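Local structure of UDP-N-acetylmuramate--L-alanine ligase (Thermotoga maritima, 1J6U) at residues 112-126 and 161-173. The protein catalyses the ATP-dependent joining of L-alanine to UDP-N-acetylmuramate, a cytoplasmic step in building bacterial peptidoglycan. Numbering follows the deposited sequence.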
ATOM      1  N   GLU A 112      15.567  14.119  11.364  1.00 64.21           N
ATOM      2  CA  GLU A 112      14.747  15.079  10.622  1.00 60.56           C
ATOM      3  C   GLU A 112      14.227  16.221  11.496  1.00 58.96           C
ATOM      4  O   GLU A 112      14.148  17.355  11.034  1.00 54.87           O
ATOM      5  CB  GLU A 112      13.545  14.386   9.966  1.00 56.86           C
ATOM      6  CG  GLU A 112      13.816  13.805   8.597  1.00 75.25           C
ATOM      7  CD  GLU A 112      14.313  14.840   7.601  1.00 80.42           C
ATOM      8  OE1 GLU A 112      13.624  15.857   7.396  1.00 87.68           O
ATOM      9  OE2 GLU A 112      15.395  14.636   7.011  1.00 85.24           O
ATOM     10  N   LYS A 113      13.864  15.915  12.744  1.00 56.22           N
ATOM     11  CA  LYS A 113      13.328  16.913  13.672  1.00 60.94           C
ATOM     12  C   LYS A 113      12.275  17.740  12.909  1.00 59.53           C
ATOM     13  O   LYS A 113      12.379  18.961  12.757  1.00 66.12           O
ATOM     14  CB  LYS A 113      14.474  17.799  14.206  1.00 58.06           C
ATOM     15  N   LYS A 114      11.254  17.056  12.417  1.00 53.45           N
ATOM     16  CA  LYS A 114      10.218  17.710  11.633  1.00 43.15           C
ATOM     17  C   LYS A 114       8.825  17.389  12.149  1.00 41.14           C
ATOM     18  O   LYS A 114       8.668  16.560  13.033  1.00 44.82           O
ATOM     19  CB  LYS A 114      10.321  17.249  10.193  1.00 43.03           C
ATOM     20  CG  LYS A 114      11.332  17.977   9.345  1.00 56.00           C
ATOM     21  CD  LYS A 114      11.155  17.469   7.906  1.00 72.02           C
ATOM     22  CE  LYS A 114      11.871  18.294   6.827  1.00 70.88           C
ATOM     23  NZ  LYS A 114      11.382  17.809   5.486  1.00 53.68           N
ATOM     24  N   GLU A 115       7.810  18.048  11.602  1.00 40.63           N
ATOM     25  CA  GLU A 115       6.441  17.776  12.022  1.00 39.12           C
ATOM     26  C   GLU A 115       6.106  16.454  11.344  1.00 43.51           C
ATOM     27  O   GLU A 115       6.285  16.306  10.137  1.00 42.42           O
ATOM     28  CB  GLU A 115       5.512  18.880  11.516  1.00 47.21           C
ATOM     29  CG  GLU A 115       4.053  18.754  11.944  1.00 44.53           C
ATOM     30  CD  GLU A 115       3.136  19.745  11.206  1.00 61.93           C
ATOM     31  OE1 GLU A 115       3.596  20.435  10.258  1.00 64.12           O
ATOM     32  OE2 GLU A 115       1.940  19.828  11.567  1.00 59.35           O
ATOM     33  N   GLU A 116       5.580  15.507  12.102  1.00 44.36           N
ATOM     34  CA  GLU A 116       5.285  14.202  11.540  1.00 39.98           C
ATOM     35  C   GLU A 116       3.839  13.743  11.359  1.00 43.75           C
ATOM     36  O   GLU A 116       3.052  13.746  12.296  1.00 41.10           O
ATOM     37  CB  GLU A 116       6.008  13.142  12.358  1.00 35.93           C
ATOM     38  CG  GLU A 116       7.516  13.260  12.351  1.00 40.40           C
ATOM     39  CD  GLU A 116       8.168  12.266  13.317  1.00 42.37           C
ATOM     40  OE1 GLU A 116       7.465  11.337  13.802  1.00 36.08           O
ATOM     41  OE2 GLU A 116       9.385  12.419  13.590  1.00 41.23           O
ATOM     42  N   PHE A 117       3.519  13.310  10.140  1.00 40.81           N
ATOM     43  CA  PHE A 117       2.215  12.771   9.846  1.00 40.38           C
ATOM     44  C   PHE A 117       2.437  11.262   9.642  1.00 40.95           C
ATOM     45  O   PHE A 117       3.056  10.831   8.672  1.00 35.12           O
ATOM     46  CB  PHE A 117       1.631  13.366   8.561  1.00 41.00           C
ATOM     47  CG  PHE A 117       1.252  14.824   8.665  1.00 48.12           C
ATOM     48  CD1 PHE A 117       2.232  15.821   8.656  1.00 52.25           C
ATOM     49  CD2 PHE A 117      -0.083  15.210   8.675  1.00 48.00           C
ATOM     50  CE1 PHE A 117       1.888  17.160   8.644  1.00 40.32           C
ATOM     51  CE2 PHE A 117      -0.429  16.554   8.660  1.00 34.76           C
ATOM     52  CZ  PHE A 117       0.562  17.521   8.642  1.00 40.12           C
ATOM     53  N   ALA A 118       1.944  10.466  10.579  1.00 37.00           N
ATOM     54  CA  ALA A 118       2.053   9.023  10.494  1.00 29.64           C
ATOM     55  C   ALA A 118       0.693   8.357  10.262  1.00 36.05           C
ATOM     56  O   ALA A 118      -0.372   8.789  10.765  1.00 32.82           O
ATOM     57  CB  ALA A 118       2.684   8.477  11.766  1.00 29.65           C
ATOM     58  N   VAL A 119       0.726   7.297   9.475  1.00 38.51           N
ATOM     59  CA  VAL A 119      -0.482   6.548   9.225  1.00 33.84           C
ATOM     60  C   VAL A 119      -0.151   5.105   9.508  1.00 34.79           C
ATOM     61  O   VAL A 119       0.887   4.613   9.085  1.00 35.50           O
ATOM     62  CB  VAL A 119      -0.928   6.690   7.777  1.00 31.05           C
ATOM     63  CG1 VAL A 119      -2.161   5.807   7.518  1.00 26.17           C
ATOM     64  CG2 VAL A 119      -1.214   8.161   7.478  1.00 28.75           C
ATOM     65  N   THR A 120      -1.013   4.424  10.235  1.00 31.04           N
ATOM     66  CA  THR A 120      -0.771   3.020  10.510  1.00 41.15           C
ATOM     67  C   THR A 120      -2.127   2.347  10.487  1.00 40.90           C
ATOM     68  O   THR A 120      -3.151   3.017  10.412  1.00 35.51           O
ATOM     69  CB  THR A 120      -0.115   2.771  11.897  1.00 50.22           C
ATOM     70  OG1 THR A 120       0.338   1.409  11.974  1.00 49.64           O
ATOM     71  CG2 THR A 120      -1.128   2.982  13.004  1.00 47.92           C
ATOM     72  N   GLY A 121      -2.131   1.022  10.554  1.00 46.25           N
ATOM     73  CA  GLY A 121      -3.390   0.301  10.530  1.00 49.07           C
ATOM     74  C   GLY A 121      -3.261  -1.021   9.790  1.00 48.09           C
ATOM     75  O   GLY A 121      -2.257  -1.301   9.161  1.00 49.00           O
ATOM     76  N   THR A 122      -4.287  -1.842   9.875  1.00 38.54           N
ATOM     77  CA  THR A 122      -4.242  -3.107   9.217  1.00 47.52           C
ATOM     78  C   THR A 122      -4.498  -2.916   7.753  1.00 48.47           C
ATOM     79  O   THR A 122      -3.736  -3.384   6.934  1.00 52.51           O
ATOM     80  CB  THR A 122      -5.291  -4.040   9.753  1.00 47.92           C
ATOM     81  OG1 THR A 122      -5.007  -4.346  11.122  1.00 43.35           O
ATOM     82  CG2 THR A 122      -5.316  -5.296   8.914  1.00 39.86           C
ATOM     83  N   ASP A 123      -5.573  -2.215   7.433  1.00 44.41           N
ATOM     84  CA  ASP A 123      -5.952  -1.982   6.044  1.00 43.75           C
ATOM     85  C   ASP A 123      -6.148  -0.512   5.741  1.00 39.46           C
ATOM     86  O   ASP A 123      -6.679   0.206   6.562  1.00 51.35           O
ATOM     87  CB  ASP A 123      -7.288  -2.675   5.746  1.00 44.27           C
ATOM     88  CG  ASP A 123      -7.339  -4.109   6.261  1.00 56.92           C
ATOM     89  OD1 ASP A 123      -6.557  -4.954   5.752  1.00 66.30           O
ATOM     90  OD2 ASP A 123      -8.168  -4.386   7.169  1.00 56.64           O
ATOM     91  N   GLY A 124      -5.748  -0.089   4.545  1.00 37.42           N
ATOM     92  CA  GLY A 124      -5.962   1.280   4.090  1.00 35.58           C
ATOM     93  C   GLY A 124      -4.814   2.241   4.312  1.00 30.92           C
ATOM     94  O   GLY A 124      -4.781   3.375   3.820  1.00 41.31           O
ATOM     95  N   LYS A 125      -3.848   1.745   5.051  1.00 29.62           N
ATOM     96  CA  LYS A 125      -2.680   2.486   5.438  1.00 32.74           C
ATOM     97  C   LYS A 125      -1.912   3.185   4.330  1.00 33.97           C
ATOM     98  O   LYS A 125      -1.615   4.377   4.421  1.00 38.60           O
ATOM     99  CB  LYS A 125      -1.809   1.512   6.241  1.00 33.88           C
ATOM    100  CG  LYS A 125      -0.445   1.938   6.601  1.00 42.89           C
ATOM    101  CD  LYS A 125       0.201   0.816   7.388  1.00 51.67           C
ATOM    102  CE  LYS A 125       0.150  -0.465   6.583  1.00 62.03           C
ATOM    103  NZ  LYS A 125       0.335  -1.687   7.409  1.00 67.03           N
ATOM    104  N   THR A 126      -1.609   2.462   3.264  1.00 39.09           N
ATOM    105  CA  THR A 126      -0.807   3.046   2.190  1.00 38.16           C
ATOM    106  C   THR A 126      -1.563   4.082   1.392  1.00 30.88           C
ATOM    107  O   THR A 126      -1.001   5.129   1.043  1.00 40.25           O
ATOM    108  CB  THR A 126      -0.218   1.924   1.233  1.00 32.82           C
ATOM    109  OG1 THR A 126       0.431   0.932   2.026  1.00 37.08           O
ATOM    110  CG2 THR A 126       0.813   2.481   0.289  1.00 29.06           C
ATOM    111  N   LYS A 161      11.558  13.935  -1.413  1.00 30.85           N
ATOM    112  CA  LYS A 161      12.222  14.760  -0.418  1.00 36.92           C
ATOM    113  C   LYS A 161      11.612  16.152  -0.469  1.00 44.97           C
ATOM    114  O   LYS A 161      11.415  16.706  -1.563  1.00 41.10           O
ATOM    115  CB  LYS A 161      13.715  14.895  -0.722  1.00 34.70           C
ATOM    116  CG  LYS A 161      14.415  15.759   0.316  1.00 30.02           C
ATOM    117  CD  LYS A 161      15.917  15.701   0.251  1.00 43.50           C
ATOM    118  CE  LYS A 161      16.542  16.271   1.530  1.00 58.56           C
ATOM    119  NZ  LYS A 161      16.171  15.482   2.764  1.00 54.63           N
ATOM    120  N   GLY A 162      11.313  16.712   0.698  1.00 44.18           N
ATOM    121  CA  GLY A 162      10.765  18.061   0.756  1.00 36.43           C
ATOM    122  C   GLY A 162      11.256  18.691   2.047  1.00 49.78           C
ATOM    123  O   GLY A 162      11.803  17.987   2.887  1.00 61.24           O
ATOM    124  N   ASN A 163      11.092  19.995   2.232  1.00 49.87           N
ATOM    125  CA  ASN A 163      11.541  20.609   3.484  1.00 52.55           C
ATOM    126  C   ASN A 163      10.380  20.818   4.462  1.00 47.59           C
ATOM    127  O   ASN A 163      10.599  21.212   5.605  1.00 51.81           O
ATOM    128  CB  ASN A 163      12.255  21.926   3.198  1.00 58.83           C
ATOM    129  CG  ASN A 163      11.423  22.857   2.361  1.00 77.91           C
ATOM    130  OD1 ASN A 163      10.705  22.416   1.468  1.00 92.30           O
ATOM    131  ND2 ASN A 163      11.517  24.159   2.632  1.00 96.10           N
ATOM    132  N   GLY A 164       9.158  20.530   4.005  1.00 41.49           N
ATOM    133  CA  GLY A 164       7.982  20.655   4.842  1.00 31.54           C
ATOM    134  C   GLY A 164       7.931  19.548   5.872  1.00 40.25           C
ATOM    135  O   GLY A 164       8.968  19.057   6.306  1.00 37.82           O
ATOM    136  N   PRO A 165       6.740  19.127   6.311  1.00 37.54           N
ATOM    137  CA  PRO A 165       6.729  18.047   7.305  1.00 36.79           C
ATOM    138  C   PRO A 165       7.020  16.715   6.613  1.00 42.71           C
ATOM    139  O   PRO A 165       7.154  16.638   5.386  1.00 45.76           O
ATOM    140  CB  PRO A 165       5.301  18.085   7.837  1.00 40.31           C
ATOM    141  CG  PRO A 165       4.522  18.361   6.602  1.00 35.02           C
ATOM    142  CD  PRO A 165       5.383  19.409   5.821  1.00 27.72           C
ATOM    143  N   VAL A 166       7.098  15.655   7.395  1.00 39.94           N
ATOM    144  CA  VAL A 166       7.340  14.356   6.825  1.00 38.43           C
ATOM    145  C   VAL A 166       6.102  13.474   7.059  1.00 41.88           C
ATOM    146  O   VAL A 166       5.510  13.456   8.150  1.00 38.81           O
ATOM    147  CB  VAL A 166       8.618  13.716   7.419  1.00 45.28           C
ATOM    148  CG1 VAL A 166       8.569  13.762   8.925  1.00 46.12           C
ATOM    149  CG2 VAL A 166       8.739  12.250   6.949  1.00 32.45           C
ATOM    150  N   VAL A 167       5.698  12.787   5.991  1.00 39.89           N
ATOM    151  CA  VAL A 167       4.547  11.890   5.993  1.00 33.77           C
ATOM    152  C   VAL A 167       5.056  10.464   5.811  1.00 38.11           C
ATOM    153  O   VAL A 167       5.845  10.190   4.888  1.00 35.34           O
ATOM    154  CB  VAL A 167       3.593  12.176   4.777  1.00 35.60           C
ATOM    155  CG1 VAL A 167       2.287  11.454   4.964  1.00 44.07           C
ATOM    156  CG2 VAL A 167       3.373  13.641   4.607  1.00 43.70           C
ATOM    157  N   TYR A 168       4.591   9.547   6.648  1.00 40.54           N
ATOM    158  CA  TYR A 168       5.017   8.161   6.508  1.00 38.10           C
ATOM    159  C   TYR A 168       4.021   7.142   7.017  1.00 35.08           C
ATOM    160  O   TYR A 168       3.076   7.434   7.742  1.00 37.34           O
ATOM    161  CB  TYR A 168       6.357   7.958   7.190  1.00 37.93           C
ATOM    162  CG  TYR A 168       6.313   8.268   8.656  1.00 42.54           C
ATOM    163  CD1 TYR A 168       6.046   7.262   9.598  1.00 26.07           C
ATOM    164  CD2 TYR A 168       6.538   9.583   9.116  1.00 42.08           C
ATOM    165  CE1 TYR A 168       6.007   7.551  10.971  1.00 39.81           C
ATOM    166  CE2 TYR A 168       6.506   9.885  10.494  1.00 46.07           C
ATOM    167  CZ  TYR A 168       6.246   8.865  11.405  1.00 42.47           C
ATOM    168  OH  TYR A 168       6.282   9.151  12.732  1.00 36.41           O
ATOM    169  N   GLU A 169       4.273   5.925   6.599  1.00 42.26           N
ATOM    170  CA  GLU A 169       3.462   4.760   6.898  1.00 41.99           C
ATOM    171  C   GLU A 169       4.137   4.005   8.054  1.00 36.28           C
ATOM    172  O   GLU A 169       5.318   3.856   8.059  1.00 37.55           O
ATOM    173  CB  GLU A 169       3.459   3.911   5.620  1.00 46.92           C
ATOM    174  CG  GLU A 169       2.469   2.792   5.493  1.00 57.09           C
ATOM    175  CD  GLU A 169       2.526   2.128   4.105  1.00 62.49           C
ATOM    176  OE1 GLU A 169       2.271   2.817   3.081  1.00 57.56           O
ATOM    177  OE2 GLU A 169       2.831   0.911   4.045  1.00 66.26           O
ATOM    178  N   LEU A 170       3.401   3.562   9.050  1.00 36.73           N
ATOM    179  CA  LEU A 170       4.000   2.787  10.117  1.00 43.73           C
ATOM    180  C   LEU A 170       3.382   1.408  10.021  1.00 45.02           C
ATOM    181  O   LEU A 170       2.159   1.261  10.038  1.00 51.48           O
ATOM    182  CB  LEU A 170       3.670   3.362  11.499  1.00 42.15           C
ATOM    183  CG  LEU A 170       4.678   4.326  12.086  1.00 45.82           C
ATOM    184  CD1 LEU A 170       4.267   4.651  13.496  1.00 39.66           C
ATOM    185  CD2 LEU A 170       6.037   3.686  12.100  1.00 32.69           C
ATOM    186  N   ASP A 171       4.207   0.383   9.929  1.00 51.13           N
ATOM    187  CA  ASP A 171       3.642  -0.954   9.851  1.00 53.86           C
ATOM    188  C   ASP A 171       3.379  -1.524  11.243  1.00 51.33           C
ATOM    189  O   ASP A 171       4.306  -1.761  12.017  1.00 44.40           O
ATOM    190  CB  ASP A 171       4.578  -1.876   9.075  1.00 58.40           C
ATOM    191  CG  ASP A 171       4.160  -3.306   9.176  1.00 60.37           C
ATOM    192  OD1 ASP A 171       2.944  -3.564   9.024  1.00 58.76           O
ATOM    193  OD2 ASP A 171       5.047  -4.163   9.412  1.00 79.28           O
ATOM    194  N   GLU A 172       2.117  -1.753  11.564  1.00 47.27           N
ATOM    195  CA  GLU A 172       1.801  -2.270  12.866  1.00 51.96           C
ATOM    196  C   GLU A 172       2.118  -3.748  12.983  1.00 58.12           C
ATOM    197  O   GLU A 172       1.584  -4.451  13.853  1.00 54.90           O
ATOM    198  CB  GLU A 172       0.329  -1.994  13.231  1.00 64.34           C
ATOM    199  CG  GLU A 172      -0.749  -2.267  12.164  1.00 71.22           C
ATOM    200  CD  GLU A 172      -0.849  -3.718  11.740  1.00 82.07           C
ATOM    201  OE1 GLU A 172       0.080  -4.187  11.040  1.00 90.91           O
ATOM    202  OE2 GLU A 172      -1.850  -4.385  12.109  1.00 75.63           O
ATOM    203  N   SER A 173       2.985  -4.234  12.109  1.00 58.45           N
ATOM    204  CA  SER A 173       3.336  -5.643  12.187  1.00 65.95           C
ATOM    205  C   SER A 173       4.462  -5.741  13.157  1.00 53.92           C
ATOM    206  O   SER A 173       4.575  -6.709  13.886  1.00 59.33           O
ATOM    207  CB  SER A 173       3.773  -6.193  10.836  1.00 58.40           C
ATOM    208  OG  SER A 173       2.626  -6.358  10.043  1.00 80.72           O
TER
HETATM  209  O   HOH W   1      13.770  15.377   4.370  1.00 43.63           O
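Tyr168 lays its ring across Ala118, a bump-on-hollow fit between parallel strands 116-120 and 166-170 of the Mur ligase middle domain, whose first strand leads into the P-loop, the predicted ATP site. The short strand axes approach to 4.6 Å at an angle of 26°, joined by a ladder of backbone hydrogen bonds from Val166 N to Glu115 O through Leu170 N to Val119 O. With CG lodged between backbone N and carbonyl carbon (chi1 60°), the Tyr168 ring folds over the adjoining strand: Ala118 CA sits beneath its centre, and Ala118 CB lies 3.5 Å from Tyr168 CE1. The phenol donates to Glu116 OE1 (OH to OE1 2.7 Å), arriving from above the carboxylate plane. A phenylalanine here would probably keep the cover over Ala118 but leave Glu116 without this donor. On the face carrying Phe117, its CE1 meets Pro165 CG obliquely at 3.5 Å. Where the helix starts, the Lys125 side chain crosses that of Glu169 at roughly a right angle, CG to CG 3.2 Å; bent at chi3 (55°), it donates from NZ to Gly121 O and forms a salt bridge with Asp171 OD1 at 3.6 Å. At the opposite end, extended Lys114 fills the curl of 162-164, its NZ donating to Gly162 O at 2.6 Å and Gly164 O at 2.8 Å.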